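Local atomic coordinates of lipolytic enzyme, g-d-s-l (PDB entry 2W47), a protein that is a family 6 carbohydrate-binding module, a small all-beta domain that holds a glycan and a calcium ion in its loop-end pocket. Residues S53-F58 and K127-N132; V5-E10 and W44-P49; I72-N77 and N108-T113; I78-M83 and A97-N102; G25-C30 and V123-V128. One frame throughout, in Å; residues are numbered along the deposited sequence.

Contact 1 (S53-F58 and K127-N132)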
# COMPACT_ATOMS: atom_id res chain seq x y z
N SER A 53 -15.69 3.96 7.44
CA SER A 53 -15.00 2.88 6.75
C SER A 53 -14.54 3.31 5.37
O SER A 53 -15.29 3.91 4.60
CB SER A 53 -15.91 1.65 6.64
OG SER A 53 -16.48 1.33 7.90
N TYR A 54 -13.28 3.01 5.07
CA TYR A 54 -12.66 3.38 3.79
C TYR A 54 -11.99 2.17 3.19
O TYR A 54 -11.38 1.37 3.90
CB TYR A 54 -11.63 4.49 3.98
CG TYR A 54 -12.25 5.83 4.29
CD1 TYR A 54 -12.39 6.80 3.31
CD2 TYR A 54 -12.69 6.12 5.58
CE1 TYR A 54 -12.98 8.03 3.59
CE2 TYR A 54 -13.28 7.35 5.87
CZ TYR A 54 -13.41 8.29 4.87
OH TYR A 54 -14.00 9.52 5.16
N ALA A 55 -12.07 2.07 1.87
CA ALA A 55 -11.26 1.12 1.13
C ALA A 55 -9.86 1.70 0.96
O ALA A 55 -9.70 2.88 0.62
CB ALA A 55 -11.88 0.82 -0.22
N LEU A 56 -8.86 0.86 1.24
CA LEU A 56 -7.45 1.17 1.04
C LEU A 56 -6.96 0.16 0.03
O LEU A 56 -6.83 -1.02 0.34
CB LEU A 56 -6.68 1.02 2.36
CG LEU A 56 -7.27 1.69 3.60
CD1 LEU A 56 -6.41 1.40 4.83
CD2 LEU A 56 -7.41 3.18 3.38
N ILE A 57 -6.70 0.62 -1.19
CA ILE A 57 -6.30 -0.25 -2.28
C ILE A 57 -4.88 0.09 -2.72
O ILE A 57 -4.60 1.21 -3.13
CB ILE A 57 -7.27 -0.17 -3.48
CG1 ILE A 57 -8.68 -0.60 -3.06
CG2 ILE A 57 -6.76 -1.01 -4.64
CD1 ILE A 57 -9.70 -0.61 -4.21
N PHE A 58 -3.99 -0.90 -2.65
CA PHE A 58 -2.63 -0.75 -3.15
C PHE A 58 -2.58 -1.28 -4.57
O PHE A 58 -3.00 -2.41 -4.82
CB PHE A 58 -1.65 -1.56 -2.29
CG PHE A 58 -1.61 -1.14 -0.85
CD1 PHE A 58 -0.71 -0.18 -0.41
CD2 PHE A 58 -2.47 -1.73 0.08
CE1 PHE A 58 -0.66 0.20 0.93
CE2 PHE A 58 -2.43 -1.37 1.42
CZ PHE A 58 -1.53 -0.40 1.85
N LYS A 127 -4.82 3.96 -3.13
CA LYS A 127 -6.07 4.60 -3.51
C LYS A 127 -7.04 4.46 -2.34
O LYS A 127 -7.22 3.36 -1.81
CB LYS A 127 -6.62 3.90 -4.75
CG LYS A 127 -8.00 4.38 -5.22
CD LYS A 127 -8.44 3.54 -6.41
CE LYS A 127 -9.77 3.99 -6.99
NZ LYS A 127 -10.10 3.19 -8.20
N VAL A 128 -7.66 5.57 -1.95
CA VAL A 128 -8.52 5.60 -0.77
C VAL A 128 -9.87 6.17 -1.17
O VAL A 128 -9.95 7.23 -1.80
CB VAL A 128 -7.89 6.44 0.39
CG1 VAL A 128 -8.76 6.45 1.65
CG2 VAL A 128 -6.50 5.90 0.72
N PHE A 129 -10.93 5.46 -0.80
CA PHE A 129 -12.28 5.97 -1.02
C PHE A 129 -13.22 5.48 0.06
O PHE A 129 -12.96 4.48 0.73
CB PHE A 129 -12.80 5.67 -2.44
CG PHE A 129 -12.80 4.21 -2.82
CD1 PHE A 129 -11.69 3.63 -3.41
CD2 PHE A 129 -13.94 3.44 -2.62
CE1 PHE A 129 -11.70 2.28 -3.78
CE2 PHE A 129 -13.96 2.09 -2.97
CZ PHE A 129 -12.84 1.52 -3.56
N SER A 130 -14.31 6.22 0.24
CA SER A 130 -15.30 5.89 1.25
C SER A 130 -15.98 4.58 0.88
O SER A 130 -16.30 4.34 -0.28
CB SER A 130 -16.32 7.02 1.35
OG SER A 130 -17.32 6.73 2.30
N ALA A 131 -16.15 3.71 1.87
CA ALA A 131 -16.78 2.41 1.66
C ALA A 131 -17.67 2.10 2.85
O ALA A 131 -17.53 1.07 3.51
CB ALA A 131 -15.72 1.33 1.45
N ASN A 132 -18.60 3.02 3.13
CA ASN A 132 -19.44 2.88 4.31
C ASN A 132 -20.34 1.65 4.29
O ASN A 132 -20.74 1.17 5.34
CB ASN A 132 -20.23 4.15 4.61
CG ASN A 132 -19.37 5.24 5.23
OD1 ASN A 132 -19.31 6.35 4.71
ND2 ASN A 132 -18.69 4.92 6.33
O HOH W 1 -16.56 6.48 4.87
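Ala55 and Ile57 pair by backbone hydrogen bonds with Phe129 and Lys127, on antiparallel strands whose axes approach to 4.6 Å at 159° between their N-to-C directions. Leu56 with Val128 is the non-hydrogen-bonded pair between them, and Tyr54 with Ser130 the one beyond. The Ile57–Lys127 rung is doubly bonded, Ile57 N to Lys127 O measuring 2.9 Å and Lys127 N to Ile57 O 2.8 Å. At the other end Ala131 N, past the strand, still reaches Ser53 O at 2.9 Å.

On the Phe129 side, chi1 of 57° sets CG between its own backbone N and carbonyl carbon, which swings the ring across to the partner strand. Ala55 CB then lies over the ring face, 3.7 Å from the Phe129 centroid and 19° off the normal, a CH-pi contact. Ile57 CD1 comes to the edge, near the ring plane, at 3.5 Å from Phe129 CE1. On the reverse face Leu56 and Val128 lie side by side, and Leu56 CD2 touches Val128 CG1 and CG2 at 3.9 Å each. Tyr54 CD1 closes the row 4.0 Å from Val128 CG1, while its hydroxyl bonds to Ser50 O.

The strands are the inner pair of the four-stranded sheet of the beta-sandwich: Val128 bonds outward to Val5 of strand 5-8 and Leu56 to Ile99 of strand 95-103, while Val46 and Ile110 of the opposing sheet pack on Val128 and Leu56.

Contact 2 (V5-E10 and W44-P49)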
# COMPACT_ATOMS: atom_id res chain seq x y z
N VAL A 5 -9.23 9.20 -3.79
CA VAL A 5 -8.01 9.98 -3.69
C VAL A 5 -6.83 9.03 -3.87
O VAL A 5 -6.75 7.98 -3.22
CB VAL A 5 -7.91 10.73 -2.35
CG1 VAL A 5 -6.63 11.53 -2.27
CG2 VAL A 5 -9.12 11.66 -2.18
N ILE A 6 -5.95 9.38 -4.80
CA ILE A 6 -4.76 8.58 -5.04
C ILE A 6 -3.57 9.21 -4.32
O ILE A 6 -3.26 10.39 -4.49
CB ILE A 6 -4.48 8.38 -6.54
CG1 ILE A 6 -5.54 7.45 -7.15
CG2 ILE A 6 -3.08 7.82 -6.76
CD1 ILE A 6 -5.39 7.19 -8.65
N TYR A 7 -2.93 8.39 -3.48
CA TYR A 7 -1.73 8.78 -2.75
C TYR A 7 -0.56 8.18 -3.50
O TYR A 7 -0.33 6.96 -3.46
CB TYR A 7 -1.82 8.28 -1.30
CG TYR A 7 -2.87 9.04 -0.54
CD1 TYR A 7 -2.56 10.21 0.15
CD2 TYR A 7 -4.21 8.63 -0.56
CE1 TYR A 7 -3.54 10.93 0.83
CE2 TYR A 7 -5.19 9.34 0.11
CZ TYR A 7 -4.85 10.49 0.79
OH TYR A 7 -5.81 11.22 1.46
N GLN A 8 0.15 9.02 -4.25
CA GLN A 8 1.20 8.54 -5.12
C GLN A 8 2.47 8.14 -4.36
O GLN A 8 2.70 8.60 -3.24
CB GLN A 8 1.55 9.56 -6.22
CG GLN A 8 0.70 9.43 -7.49
CD GLN A 8 1.01 8.15 -8.25
OE1 GLN A 8 2.03 7.51 -7.99
NE2 GLN A 8 0.15 7.79 -9.20
N ALA A 9 3.28 7.30 -4.99
CA ALA A 9 4.52 6.81 -4.39
C ALA A 9 5.39 7.95 -3.85
O ALA A 9 5.93 7.86 -2.74
CB ALA A 9 5.30 5.97 -5.40
N GLU A 10 5.52 9.01 -4.64
CA GLU A 10 6.43 10.11 -4.30
C GLU A 10 6.00 10.87 -3.04
O GLU A 10 6.79 11.60 -2.44
CB GLU A 10 6.60 11.09 -5.48
CG GLU A 10 5.34 11.95 -5.75
CD GLU A 10 5.24 12.62 -7.13
OE1 GLU A 10 4.10 12.95 -7.52
OE2 GLU A 10 6.26 12.83 -7.82
N TRP A 44 1.78 6.64 4.36
CA TRP A 44 1.12 7.83 3.87
C TRP A 44 0.29 8.48 4.96
O TRP A 44 -0.27 7.80 5.83
CB TRP A 44 0.17 7.49 2.72
CG TRP A 44 0.80 7.28 1.38
CD1 TRP A 44 1.18 8.24 0.50
CD2 TRP A 44 1.02 6.02 0.74
NE1 TRP A 44 1.66 7.66 -0.65
CE2 TRP A 44 1.57 6.30 -0.53
CE3 TRP A 44 0.82 4.69 1.12
CZ2 TRP A 44 1.91 5.30 -1.42
CZ3 TRP A 44 1.17 3.69 0.23
CH2 TRP A 44 1.71 4.00 -1.03
N ASN A 45 0.22 9.81 4.89
CA ASN A 45 -0.72 10.58 5.68
C ASN A 45 -2.01 10.75 4.90
O ASN A 45 -2.08 11.50 3.93
CB ASN A 45 -0.10 11.93 6.04
CG ASN A 45 0.99 11.80 7.07
OD1 ASN A 45 0.81 11.16 8.11
ND2 ASN A 45 2.14 12.43 6.80
N VAL A 46 -3.02 10.00 5.31
CA VAL A 46 -4.27 9.88 4.55
C VAL A 46 -5.37 10.67 5.24
O VAL A 46 -5.63 10.49 6.43
CB VAL A 46 -4.66 8.39 4.39
CG1 VAL A 46 -6.05 8.23 3.76
CG2 VAL A 46 -3.63 7.69 3.52
N ASN A 47 -6.00 11.55 4.47
CA ASN A 47 -7.12 12.33 4.96
C ASN A 47 -8.43 11.55 4.89
O ASN A 47 -8.71 10.88 3.90
CB ASN A 47 -7.25 13.62 4.14
CG ASN A 47 -8.48 14.43 4.51
OD1 ASN A 47 -9.42 14.56 3.73
ND2 ASN A 47 -8.47 14.98 5.71
N ALA A 48 -9.21 11.64 5.96
CA ALA A 48 -10.59 11.15 5.94
C ALA A 48 -11.51 12.34 6.20
O ALA A 48 -11.45 12.94 7.28
CB ALA A 48 -10.79 10.06 7.00
N PRO A 49 -12.34 12.71 5.20
CA PRO A 49 -13.26 13.85 5.39
C PRO A 49 -14.21 13.64 6.56
O PRO A 49 -14.61 14.60 7.21
CB PRO A 49 -14.04 13.89 4.08
CG PRO A 49 -13.16 13.23 3.09
CD PRO A 49 -12.46 12.14 3.85
O HOH W 2 -8.40 10.69 1.27
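Tyr7 meets Trp44, Val46 and Asn47 in a sheet-to-sheet packing contact: strand 5-8 is an outermost strand of one sheet, strand 41-48 belongs to the other, and their axes come no closer than 8.7 Å, too far for backbone pairing. Side chains bridge the gap. Tyr7 CB sits over the face of the Trp44 five-membered ring, 3.6 Å from its centroid. Tyr7 CG is anti to its carbonyl carbon, beside the backbone N, which takes the phenol from above Trp44 along toward Val46 and Asn47. The rings form an offset edge-to-face pair, the edge of Tyr7 toward the face of Trp44, with planes at 61°. One face of the Tyr7 ring receives Val46 CG2 directly over its centre, 4.0 Å from the centroid.

This layering of two antiparallel sheets is the beta-sandwich (jelly-roll) architecture of family 6 carbohydrate-binding modules, and two polar bonds tie the sheets together here. Trp44 NE1 donates to Gln8 O at 2.9 Å with a fairly straight N-H...O angle of 164°. The acceptor lies in the indole plane, yet the donor stands 52° out of the carbonyl plane. At the far end of the phenol, Asn47 N donates to Tyr7 OH at 3.0 Å. Water 2, 2.7 Å from Tyr7 OH, donates to Asn47 O at 2.7 Å. Gln8 OE1 turns back to Ala9 N, its NE2 to Thr27.

Contact 3 (I72-N77 and N108-T113)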
# COMPACT_ATOMS: atom_id res chain seq x y z
N ILE A 72 -0.16 -4.19 7.98
CA ILE A 72 -0.80 -2.90 7.77
C ILE A 72 -1.22 -2.29 9.09
O ILE A 72 -1.93 -2.92 9.88
CB ILE A 72 -2.03 -3.00 6.84
CG1 ILE A 72 -1.73 -3.89 5.62
CG2 ILE A 72 -2.53 -1.61 6.44
CD1 ILE A 72 -0.54 -3.45 4.76
N THR A 73 -0.77 -1.06 9.31
CA THR A 73 -1.12 -0.33 10.51
C THR A 73 -1.82 0.98 10.18
O THR A 73 -1.51 1.63 9.17
CB THR A 73 0.10 -0.06 11.42
OG1 THR A 73 1.13 0.60 10.67
CG2 THR A 73 0.66 -1.35 12.00
N VAL A 74 -2.78 1.36 11.02
CA VAL A 74 -3.43 2.66 10.94
C VAL A 74 -3.18 3.33 12.28
O VAL A 74 -3.61 2.83 13.32
CB VAL A 74 -4.95 2.55 10.68
CG1 VAL A 74 -5.63 3.92 10.76
CG2 VAL A 74 -5.20 1.91 9.33
N ASN A 75 -2.43 4.42 12.25
CA ASN A 75 -2.04 5.12 13.48
C ASN A 75 -1.30 4.18 14.45
O ASN A 75 -1.40 4.31 15.67
CB ASN A 75 -3.28 5.79 14.11
CG ASN A 75 -4.05 6.63 13.11
OD1 ASN A 75 -5.28 6.51 12.95
ND2 ASN A 75 -3.33 7.48 12.40
N GLY A 76 -0.55 3.23 13.88
CA GLY A 76 0.22 2.28 14.67
C GLY A 76 -0.57 1.07 15.15
O GLY A 76 -0.01 0.14 15.73
N ASN A 77 -1.88 1.09 14.91
CA ASN A 77 -2.73 -0.05 15.26
C ASN A 77 -2.69 -1.06 14.13
O ASN A 77 -2.90 -0.70 12.99
CB ASN A 77 -4.15 0.43 15.49
CG ASN A 77 -4.22 1.43 16.62
OD1 ASN A 77 -4.25 2.65 16.39
ND2 ASN A 77 -4.17 0.94 17.83
N ASN A 108 -4.79 10.21 9.05
CA ASN A 108 -4.58 8.84 9.47
C ASN A 108 -3.24 8.39 8.92
O ASN A 108 -2.96 8.56 7.74
CB ASN A 108 -5.69 7.93 8.96
CG ASN A 108 -7.05 8.32 9.50
OD1 ASN A 108 -7.51 7.74 10.49
ND2 ASN A 108 -7.68 9.31 8.88
N VAL A 109 -2.41 7.84 9.79
CA VAL A 109 -1.08 7.40 9.40
C VAL A 109 -1.16 5.94 8.96
O VAL A 109 -1.39 5.06 9.79
CB VAL A 109 -0.07 7.58 10.56
CG1 VAL A 109 1.32 7.24 10.10
CG2 VAL A 109 -0.11 9.01 11.13
N ILE A 110 -1.02 5.69 7.66
CA ILE A 110 -1.19 4.35 7.12
C ILE A 110 0.14 3.79 6.65
O ILE A 110 0.78 4.37 5.78
CB ILE A 110 -2.25 4.34 5.99
CG1 ILE A 110 -3.58 4.95 6.52
CG2 ILE A 110 -2.44 2.91 5.44
CD1 ILE A 110 -4.81 4.74 5.65
N ARG A 111 0.57 2.68 7.26
CA ARG A 111 1.86 2.08 6.96
C ARG A 111 1.72 0.62 6.52
O ARG A 111 0.94 -0.15 7.10
CB ARG A 111 2.81 2.18 8.17
CG ARG A 111 4.22 1.65 7.89
CD ARG A 111 5.07 1.62 9.14
NE ARG A 111 5.33 2.95 9.65
CZ ARG A 111 6.21 3.21 10.61
NH1 ARG A 111 6.92 2.22 11.15
NH2 ARG A 111 6.39 4.47 11.01
N ALA A 112 2.50 0.26 5.50
CA ALA A 112 2.60 -1.12 5.02
C ALA A 112 4.05 -1.56 5.18
O ALA A 112 4.94 -1.04 4.51
CB ALA A 112 2.16 -1.21 3.58
N THR A 113 4.27 -2.53 6.07
CA THR A 113 5.61 -2.97 6.44
C THR A 113 5.86 -4.38 5.93
O THR A 113 5.05 -5.29 6.15
CB THR A 113 5.77 -2.96 7.97
OG1 THR A 113 5.54 -1.63 8.45
CG2 THR A 113 7.17 -3.37 8.40
O HOH W 3 0.40 3.29 11.09
O HOH W 4 2.94 -1.42 9.28
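Thr73 and Arg111 form the central hydrogen-bonded pair between antiparallel strands of the five-stranded sheet of the beta-sandwich. The strand ending at Val74 goes on into a tight beta-hairpin, with a type I' turn from Val74 to Asn77. Gly76, at positive phi, fits this turn, which Val74 and Asn77 close by two reciprocal backbone bonds.

The backbone ladder is regular: Thr73 N to Arg111 O is 2.9 Å and Arg111 N to Thr73 O 3.0 Å. Beyond the strand end Asn75 N still donates to Val109 O at 2.7 Å, so the ladder runs into the turn. Ile72–Ala112 and Val74–Ile110 are the flanking non-hydrogen-bonded pairs.

Apolar contacts occupy the inner face. Ile72 turns its ethyl arm across the pair, chi2 -58°, to put CD1 at 3.7 Å from Ala112 CB; Val74 and Ile110 touch more loosely. Ile99 and Leu103 of the opposing sheet pack on this row.

Polar groups lie on the face bearing Thr73 and Arg111. The two side chains run alongside each other, Thr73 OG1 only 3.4 Å from Arg111 CB. The guanidinium leads away, into a salt bridge from NE to Glu43 OE1 and a cation-pi contact with Tyr41.

Waters bind the same face. Water 4 links Thr73 OG1 with Thr113 OG1, 2.7 Å from the latter. Water 3 lies 2.8 Å from Thr73 OG1, accepts from Gly76 N in the turn, and donates to Val109 O at 2.8 Å, giving that carbonyl a second donor beside Asn75 N.

Contact 4 (I78-M83 and A97-N102)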
# COMPACT_ATOMS: atom_id res chain seq x y z
N ILE A 78 -2.44 -2.32 14.47
CA ILE A 78 -2.38 -3.37 13.45
C ILE A 78 -3.80 -3.69 12.99
O ILE A 78 -4.62 -4.17 13.78
CB ILE A 78 -1.66 -4.63 13.96
CG1 ILE A 78 -0.24 -4.28 14.41
CG2 ILE A 78 -1.61 -5.70 12.86
CD1 ILE A 78 0.47 -5.41 15.19
N VAL A 79 -4.10 -3.38 11.74
CA VAL A 79 -5.43 -3.65 11.20
C VAL A 79 -5.43 -4.92 10.35
O VAL A 79 -6.46 -5.57 10.20
CB VAL A 79 -6.05 -2.44 10.46
CG1 VAL A 79 -6.19 -1.25 11.40
CG2 VAL A 79 -5.23 -2.06 9.23
N LYS A 80 -4.27 -5.27 9.80
CA LYS A 80 -4.12 -6.54 9.09
C LYS A 80 -2.71 -7.05 9.38
O LYS A 80 -1.75 -6.52 8.85
CB LYS A 80 -4.37 -6.36 7.59
CG LYS A 80 -4.46 -7.66 6.78
CD LYS A 80 -5.65 -8.53 7.18
CE LYS A 80 -5.58 -9.90 6.50
NZ LYS A 80 -5.64 -9.82 5.02
N PRO A 81 -2.59 -8.06 10.26
CA PRO A 81 -1.27 -8.61 10.58
C PRO A 81 -0.49 -9.09 9.36
O PRO A 81 0.72 -8.90 9.30
CB PRO A 81 -1.59 -9.77 11.53
CG PRO A 81 -2.89 -9.38 12.16
CD PRO A 81 -3.66 -8.72 11.05
N SER A 82 -1.17 -9.72 8.40
CA SER A 82 -0.50 -10.24 7.22
C SER A 82 -1.39 -10.12 6.00
O SER A 82 -2.18 -11.02 5.69
CB SER A 82 -0.07 -11.69 7.45
OG SER A 82 0.79 -12.10 6.41
N MET A 83 -1.26 -8.99 5.31
CA MET A 83 -1.99 -8.73 4.08
C MET A 83 -1.20 -9.32 2.92
O MET A 83 0.00 -9.04 2.77
CB MET A 83 -2.16 -7.22 3.88
CG MET A 83 -2.98 -6.87 2.65
SD MET A 83 -3.29 -5.11 2.58
CE MET A 83 -4.10 -5.02 0.99
N ALA A 97 -4.54 -4.91 -4.39
CA ALA A 97 -4.82 -5.62 -3.14
C ALA A 97 -5.36 -4.59 -2.17
O ALA A 97 -4.76 -3.52 -2.00
CB ALA A 97 -3.57 -6.29 -2.59
N GLY A 98 -6.49 -4.90 -1.55
CA GLY A 98 -7.18 -3.92 -0.74
C GLY A 98 -7.71 -4.46 0.56
O GLY A 98 -7.89 -5.68 0.73
N ILE A 99 -7.94 -3.54 1.50
CA ILE A 99 -8.65 -3.82 2.73
C ILE A 99 -9.63 -2.69 2.99
O ILE A 99 -9.51 -1.61 2.41
CB ILE A 99 -7.71 -3.99 3.97
CG1 ILE A 99 -6.87 -2.73 4.21
CG2 ILE A 99 -6.85 -5.24 3.86
CD1 ILE A 99 -6.18 -2.70 5.56
N VAL A 100 -10.59 -2.95 3.86
CA VAL A 100 -11.45 -1.91 4.38
C VAL A 100 -11.01 -1.64 5.82
O VAL A 100 -10.78 -2.58 6.58
CB VAL A 100 -12.94 -2.32 4.30
CG1 VAL A 100 -13.81 -1.27 4.95
CG2 VAL A 100 -13.35 -2.52 2.86
N ALA A 101 -10.87 -0.37 6.17
CA ALA A 101 -10.43 0.01 7.50
C ALA A 101 -11.19 1.22 7.99
O ALA A 101 -11.60 2.07 7.19
CB ALA A 101 -8.94 0.31 7.50
N ASN A 102 -11.37 1.30 9.30
CA ASN A 102 -11.98 2.47 9.91
C ASN A 102 -10.93 3.57 10.06
O ASN A 102 -9.85 3.33 10.60
CB ASN A 102 -12.60 2.13 11.26
CG ASN A 102 -13.89 1.34 11.13
OD1 ASN A 102 -14.20 0.48 11.96
ND2 ASN A 102 -14.66 1.62 10.08
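Met83 stretches toward Ile99 and Ala97 with every side-chain torsion nearly fully extended, beginning with CG opposite the backbone N at chi1 -177°. This full extension puts SD at 3.8 Å from Ile99 CG2 and carries CE on to the strand itself, 3.8 Å from Ala97 CB and 3.4 Å from Ala97 O. Ile99 has the contrasting shape: chi1 of 59° wedges CG1 between its backbone N and carbonyl carbon, and a nearly straight chi2 of 167° projects CD1 to meet Val79 CG2 at 3.8 Å. The Val79 and Ile99 side chains cross at about a right angle and touch through their methyl ends. Ile99 thus serves both partners, one with each branch.

No hydrogen bond joins the segments, and the nearest CA atoms, those of Val79 and Ala101, are 7.2 Å apart, as expected of packing between sheets. Strand 77-83 has a classic beta bulge here, Val79 and Lys80 both facing Ile72.

The contact closes one margin of the beta-sandwich, joining its two outermost strands on that side: strand 77-83, hydrogen-bonded to strand 70-74, and strand 95-103, hydrogen-bonded to strand 52-61. Between them Ile72 and Phe58 pack on Met83, one from each sheet.

Contact 5 (G25-C30 and V123-V128)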
# COMPACT_ATOMS: atom_id res chain seq x y z
N GLY A 25 4.50 0.42 -16.55
CA GLY A 25 3.12 0.18 -16.14
C GLY A 25 2.70 0.92 -14.88
O GLY A 25 1.51 0.94 -14.55
N TYR A 26 3.66 1.55 -14.20
CA TYR A 26 3.34 2.38 -13.05
C TYR A 26 2.63 3.64 -13.55
O TYR A 26 2.60 3.94 -14.75
CB TYR A 26 4.60 2.74 -12.24
CG TYR A 26 5.60 3.59 -13.00
CD1 TYR A 26 5.53 4.98 -12.97
CD2 TYR A 26 6.60 3.00 -13.76
CE1 TYR A 26 6.44 5.76 -13.67
CE2 TYR A 26 7.52 3.76 -14.46
CZ TYR A 26 7.43 5.14 -14.41
OH TYR A 26 8.35 5.88 -15.13
N THR A 27 2.05 4.39 -12.61
CA THR A 27 1.38 5.65 -12.90
C THR A 27 2.07 6.77 -12.15
O THR A 27 2.82 6.54 -11.19
CB THR A 27 -0.12 5.61 -12.53
OG1 THR A 27 -0.27 5.36 -11.13
CG2 THR A 27 -0.86 4.54 -13.34
N GLY A 28 1.82 8.01 -12.56
CA GLY A 28 2.52 9.14 -11.99
C GLY A 28 4.01 9.05 -12.26
O GLY A 28 4.45 8.47 -13.26
N SER A 29 4.80 9.59 -11.33
CA SER A 29 6.22 9.78 -11.58
C SER A 29 7.09 8.54 -11.34
O SER A 29 8.19 8.45 -11.89
CB SER A 29 6.73 10.94 -10.73
OG SER A 29 6.54 10.67 -9.35
N CYS A 30 6.62 7.62 -10.50
CA CYS A 30 7.45 6.51 -10.06
C CYS A 30 6.63 5.56 -9.20
O CYS A 30 5.43 5.75 -9.01
CB CYS A 30 8.64 7.05 -9.24
SG CYS A 30 8.17 7.99 -7.76
N VAL A 123 5.15 -1.00 -5.24
CA VAL A 123 3.87 -0.32 -4.97
C VAL A 123 3.77 0.99 -5.73
O VAL A 123 4.61 1.90 -5.57
CB VAL A 123 3.64 -0.08 -3.46
CG1 VAL A 123 2.34 0.66 -3.23
CG2 VAL A 123 3.61 -1.42 -2.69
N ASP A 124 2.75 1.08 -6.58
CA ASP A 124 2.53 2.23 -7.44
C ASP A 124 1.89 3.40 -6.69
O ASP A 124 2.32 4.56 -6.82
CB ASP A 124 1.63 1.79 -8.60
CG ASP A 124 1.48 2.85 -9.67
OD1 ASP A 124 2.39 3.68 -9.83
OD2 ASP A 124 0.44 2.81 -10.37
N TYR A 125 0.85 3.08 -5.93
CA TYR A 125 0.09 4.07 -5.16
C TYR A 125 -0.84 3.39 -4.18
O TYR A 125 -1.02 2.16 -4.22
CB TYR A 125 -0.72 5.00 -6.09
CG TYR A 125 -1.77 4.36 -6.98
CD1 TYR A 125 -2.91 3.76 -6.44
CD2 TYR A 125 -1.66 4.43 -8.36
CE1 TYR A 125 -3.89 3.21 -7.26
CE2 TYR A 125 -2.63 3.89 -9.19
CZ TYR A 125 -3.75 3.28 -8.63
OH TYR A 125 -4.73 2.74 -9.43
N LEU A 126 -1.41 4.20 -3.30
CA LEU A 126 -2.51 3.80 -2.44
C LEU A 126 -3.71 4.63 -2.85
O LEU A 126 -3.63 5.85 -2.91
CB LEU A 126 -2.15 4.07 -0.97
CG LEU A 126 -3.28 3.95 0.06
CD1 LEU A 126 -3.76 2.51 0.20
CD2 LEU A 126 -2.83 4.50 1.40
N LYS A 127 -4.82 3.96 -3.13
CA LYS A 127 -6.07 4.60 -3.51
C LYS A 127 -7.04 4.46 -2.34
O LYS A 127 -7.22 3.36 -1.81
CB LYS A 127 -6.62 3.90 -4.75
CG LYS A 127 -8.00 4.38 -5.22
CD LYS A 127 -8.44 3.54 -6.41
CE LYS A 127 -9.77 3.99 -6.99
NZ LYS A 127 -10.10 3.19 -8.20
N VAL A 128 -7.66 5.57 -1.95
CA VAL A 128 -8.52 5.60 -0.77
C VAL A 128 -9.87 6.17 -1.17
O VAL A 128 -9.95 7.23 -1.80
CB VAL A 128 -7.89 6.44 0.39
CG1 VAL A 128 -8.76 6.45 1.65
CG2 VAL A 128 -6.50 5.90 0.72
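Thr27 grips the carboxylate of Asp124 with two bonds, tying the loop between strands 17-20 and 31-34 to strand 122-130 of the beta-sandwich. Thr27 N donates to Asp124 OD1 at 2.9 Å along a nearly straight line, while the hydroxyl, Thr27 OG1, donates to Asp124 OD2 at 2.8 Å. Both oxygens are met on their syn sides, though from out of the carboxylate plane, by 24° and 31°. With chi1 near 60°, Thr27 OG1 sits between the backbone N and the carbonyl carbon, where it and the amide can both face the carboxylate.

Around this pair the fit is close. Tyr26 CB lies 3.4 Å from Asp124 OD1, and Thr27 OG1 reaches the edge of the Tyr125 ring, near its plane, 3.2 Å from CD2 of Tyr125.

Further out, Gln8 NE2 of strand 5-8 hydrogen-bonds to Thr27 OG1, which is consistent with orienting the hydroxyl. Trp94 packs against both Tyr26 and Asp124. The loop also carries Asn23, which lines the glycan pocket, and the side chain of Tyr26 is about 9 Å from the bound 4-deoxy-beta-L-threo-hex-4-enopyranuronic acid. Arg59 would be expected to stabilise the charged carboxylate: its NH2 forms a salt bridge with Asp124 OD2 and a hydrogen bond with Gly25 O, joining strand and loop through one nitrogen.

The five contacts describe one beta-sandwich. Contact 1 lies within the four-stranded sheet and contact 3 within the five-stranded one, their centres about 14 Å apart, while contacts 2 and 4 join the two sheets at different margins, centres about 16 Å apart. Contact 5 adds a loop to strand 122-130, sharing Lys127 and Val128 with contact 1; it lies across the chain's centre from contacts 3 and 4. Along the chain, contact 2 closes before contact 1 opens, and contact 4 falls within the span of contact 3, itself within those of contacts 1 and 5. Late in the sequence, strand 122-130 pairs with strands 5-8 and 52-61, joining distant segments, and starts at Asn122 of the glycan pocket.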